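Local coordinates for protein glycerate kinase, putative (PDB 2B8N) that catalyses the ATP-dependent phosphorylation of D-glycerate to 2-phosphoglycerate, a magnesium-requiring step in the degradation of serine, at residues L203-D208 against I257-N262. Residues are numbered along the deposited sequence; the frame is centred on the assembly and turned at random.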
ATOM      1  N   LEU A 203      -5.532   3.094  -1.510  1.00 26.35           N
ATOM      2  CA  LEU A 203      -6.925   2.717  -1.267  1.00 26.75           C
ATOM      3  C   LEU A 203      -7.775   2.996  -2.512  1.00 26.17           C
ATOM      4  O   LEU A 203      -7.788   4.113  -3.034  1.00 25.38           O
ATOM      5  CB  LEU A 203      -7.478   3.483  -0.070  1.00 26.76           C
ATOM      6  CG  LEU A 203      -8.745   2.928   0.560  1.00 24.95           C
ATOM      7  CD1 LEU A 203      -8.458   1.589   1.209  1.00 29.27           C
ATOM      8  CD2 LEU A 203      -9.305   3.923   1.565  1.00 25.09           C
ATOM      9  N   GLY A 204      -8.463   1.974  -3.001  1.00 25.60           N
ATOM     10  CA  GLY A 204      -9.249   2.129  -4.220  1.00 24.99           C
ATOM     11  C   GLY A 204      -8.422   1.902  -5.465  1.00 25.91           C
ATOM     12  O   GLY A 204      -8.893   2.097  -6.579  1.00 24.79           O
ATOM     13  N   ASP A 205      -7.176   1.489  -5.264  1.00 27.36           N
ATOM     14  CA  ASP A 205      -6.307   1.007  -6.337  1.00 29.37           C
ATOM     15  C   ASP A 205      -6.374   1.909  -7.561  1.00 28.86           C
ATOM     16  O   ASP A 205      -6.549   1.444  -8.670  1.00 30.12           O
ATOM     17  CB  ASP A 205      -6.614  -0.463  -6.734  1.00 29.77           C
ATOM     18  CG  ASP A 205      -6.825  -1.407  -5.523  1.00 34.39           C
ATOM     19  OD1 ASP A 205      -6.034  -1.383  -4.533  1.00 37.34           O
ATOM     20  OD2 ASP A 205      -7.790  -2.211  -5.595  1.00 33.42           O
ATOM     21  N   ARG A 206      -6.195   3.200  -7.350  1.00 29.11           N
ATOM     22  CA  ARG A 206      -6.323   4.175  -8.412  1.00 29.65           C
ATOM     23  C   ARG A 206      -5.030   4.195  -9.215  1.00 30.08           C
ATOM     24  O   ARG A 206      -4.002   4.667  -8.727  1.00 29.59           O
ATOM     25  CB  ARG A 206      -6.553   5.548  -7.792  1.00 33.09           C
ATOM     26  CG  ARG A 206      -7.950   5.806  -7.240  1.00 34.50           C
ATOM     27  CD  ARG A 206      -8.747   6.640  -8.242  1.00 42.03           C
ATOM     28  NE  ARG A 206      -8.227   7.998  -8.359  1.00 43.57           N
ATOM     29  CZ  ARG A 206      -8.831   8.994  -9.005  1.00 49.81           C
ATOM     30  NH1 ARG A 206      -9.997   8.795  -9.620  1.00 50.98           N
ATOM     31  NH2 ARG A 206      -8.269  10.208  -9.026  1.00 49.02           N
ATOM     32  N   LEU A 207      -5.076   3.691 -10.444  1.00 30.63           N
ATOM     33  CA  LEU A 207      -3.865   3.534 -11.258  1.00 30.38           C
ATOM     34  C   LEU A 207      -3.315   4.854 -11.798  1.00 27.92           C
ATOM     35  O   LEU A 207      -2.200   4.906 -12.264  1.00 27.09           O
ATOM     36  CB  LEU A 207      -4.123   2.554 -12.412  1.00 32.53           C
ATOM     37  CG  LEU A 207      -4.537   1.135 -11.987  1.00 32.96           C
ATOM     38  CD1 LEU A 207      -5.243   0.424 -13.127  1.00 35.81           C
ATOM     39  CD2 LEU A 207      -3.329   0.354 -11.518  1.00 35.40           C
ATOM     40  N   ASP A 208      -4.114   5.913 -11.739  1.00 27.88           N
ATOM     41  CA  ASP A 208      -3.677   7.232 -12.167  1.00 28.25           C
ATOM     42  C   ASP A 208      -2.874   7.920 -11.078  1.00 27.97           C
ATOM     43  O   ASP A 208      -2.266   8.949 -11.324  1.00 28.11           O
ATOM     44  CB  ASP A 208      -4.882   8.103 -12.509  1.00 28.50           C
ATOM     45  CG  ASP A 208      -5.867   8.231 -11.349  1.00 31.65           C
ATOM     46  OD1 ASP A 208      -5.931   7.311 -10.509  1.00 34.77           O
ATOM     47  OD2 ASP A 208      -6.591   9.238 -11.288  1.00 32.66           O
ATOM     48  N   ILE A 257      -2.920  -4.000 -17.566  1.00 29.29           N
ATOM     49  CA  ILE A 257      -2.646  -3.955 -16.128  1.00 30.53           C
ATOM     50  C   ILE A 257      -3.449  -4.986 -15.345  1.00 30.04           C
ATOM     51  O   ILE A 257      -4.657  -5.136 -15.559  1.00 30.54           O
ATOM     52  CB  ILE A 257      -2.910  -2.560 -15.534  1.00 32.31           C
ATOM     53  CG1 ILE A 257      -2.000  -1.520 -16.203  1.00 35.06           C
ATOM     54  CG2 ILE A 257      -2.649  -2.565 -14.014  1.00 33.80           C
ATOM     55  CD1 ILE A 257      -2.290  -0.094 -15.831  1.00 32.79           C
ATOM     56  N   HIS A 258      -2.755  -5.694 -14.445  1.00 30.43           N
ATOM     57  CA  HIS A 258      -3.358  -6.659 -13.525  1.00 28.51           C
ATOM     58  C   HIS A 258      -2.975  -6.317 -12.083  1.00 28.06           C
ATOM     59  O   HIS A 258      -1.810  -6.153 -11.768  1.00 25.51           O
ATOM     60  CB  HIS A 258      -2.881  -8.059 -13.861  1.00 29.63           C
ATOM     61  CG  HIS A 258      -2.958  -8.378 -15.316  1.00 31.51           C
ATOM     62  ND1 HIS A 258      -4.052  -8.994 -15.886  1.00 32.85           N
ATOM     63  CD2 HIS A 258      -2.091  -8.136 -16.326  1.00 37.40           C
ATOM     64  CE1 HIS A 258      -3.848  -9.133 -17.182  1.00 32.71           C
ATOM     65  NE2 HIS A 258      -2.667  -8.616 -17.478  1.00 39.88           N
ATOM     66  N   LEU A 259      -3.987  -6.186 -11.223  1.00 30.30           N
ATOM     67  CA  LEU A 259      -3.790  -5.953  -9.794  1.00 29.96           C
ATOM     68  C   LEU A 259      -3.620  -7.314  -9.160  1.00 29.18           C
ATOM     69  O   LEU A 259      -4.603  -8.045  -9.016  1.00 31.52           O
ATOM     70  CB  LEU A 259      -4.993  -5.226  -9.149  1.00 29.88           C
ATOM     71  CG  LEU A 259      -5.250  -3.758  -9.515  1.00 29.09           C
ATOM     72  CD1 LEU A 259      -6.652  -3.296  -9.044  1.00 30.38           C
ATOM     73  CD2 LEU A 259      -4.170  -2.878  -8.937  1.00 28.35           C
ATOM     74  N   ILE A 260      -2.387  -7.653  -8.786  1.00 27.12           N
ATOM     75  CA  ILE A 260      -2.105  -8.951  -8.171  1.00 26.25           C
ATOM     76  C   ILE A 260      -2.189  -8.914  -6.633  1.00 25.79           C
ATOM     77  O   ILE A 260      -2.324  -9.940  -5.988  1.00 26.85           O
ATOM     78  CB  ILE A 260      -0.751  -9.575  -8.678  1.00 25.49           C
ATOM     79  CG1 ILE A 260       0.465  -8.847  -8.116  1.00 24.28           C
ATOM     80  CG2 ILE A 260      -0.703  -9.568 -10.200  1.00 27.30           C
ATOM     81  CD1 ILE A 260       1.748  -9.519  -8.418  1.00 25.81           C
ATOM     82  N   GLY A 261      -2.122  -7.739  -6.043  1.00 25.76           N
ATOM     83  CA  GLY A 261      -2.402  -7.633  -4.625  1.00 25.71           C
ATOM     84  C   GLY A 261      -3.082  -6.337  -4.287  1.00 25.24           C
ATOM     85  O   GLY A 261      -2.786  -5.304  -4.844  1.00 24.98           O
ATOM     86  N   ASN A 262      -4.005  -6.407  -3.352  1.00 26.07           N
ATOM     87  CA  ASN A 262      -4.673  -5.212  -2.822  1.00 26.95           C
ATOM     88  C   ASN A 262      -5.465  -5.613  -1.598  1.00 25.98           C
ATOM     89  O   ASN A 262      -5.527  -6.782  -1.263  1.00 27.21           O
ATOM     90  CB  ASN A 262      -5.602  -4.623  -3.873  1.00 26.73           C
ATOM     91  CG  ASN A 262      -6.686  -5.589  -4.274  1.00 31.34           C
ATOM     92  OD1 ASN A 262      -6.867  -6.642  -3.637  1.00 30.49           O
ATOM     93  ND2 ASN A 262      -7.427  -5.242  -5.322  1.00 33.01           N
TER
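The D205 carboxylate and the N262 carboxamide meet with their planes only 16° apart, yet stepped rather than coplanar: ND2 of N262 reaches OD2 of D205 at 3.1 Å from above the carboxylate plane, and that oxygen is in turn tilted out of the amide plane. An N-H...O angle of 137° marks the hydrogen bond as bent. The other oxygen, OD1 of D205, is hydrogen-bonded to OG of S200, so both carboxylate oxygens have polar partners. On N262, a chi1 of 61° sets the amide between the backbone N and the carbonyl carbon, where OD1 caps the backbone N of K265 while ND2 turns to D205. The aspartate thus holds the amide nitrogen of an N-cap residue whose OD1 is the capping atom.

Beyond this polar end, CD1 of L259 comes within 3.7 Å of CB of D205, covering the aliphatic root of the acid. L207 and I257 reach toward each other tip to tip, CD2 of L207 lying 3.9 Å from CG2 of I257, and the same CD2 stands 4.2 Å from CD2 of L259. An alanine in place of D205 would probably leave the N262 amide nitrogen and the S200 hydroxyl without this shared partner.

The loop between strand 193-199 and helix 222-231 therefore lies against one face of strand 255-261, an outermost strand of the parallel six-stranded sheet. That strand pairs with 193-199 through its backbone, W216 flanks L207 and I257, and N262 caps the N-terminus of helix 263-276, which follows directly.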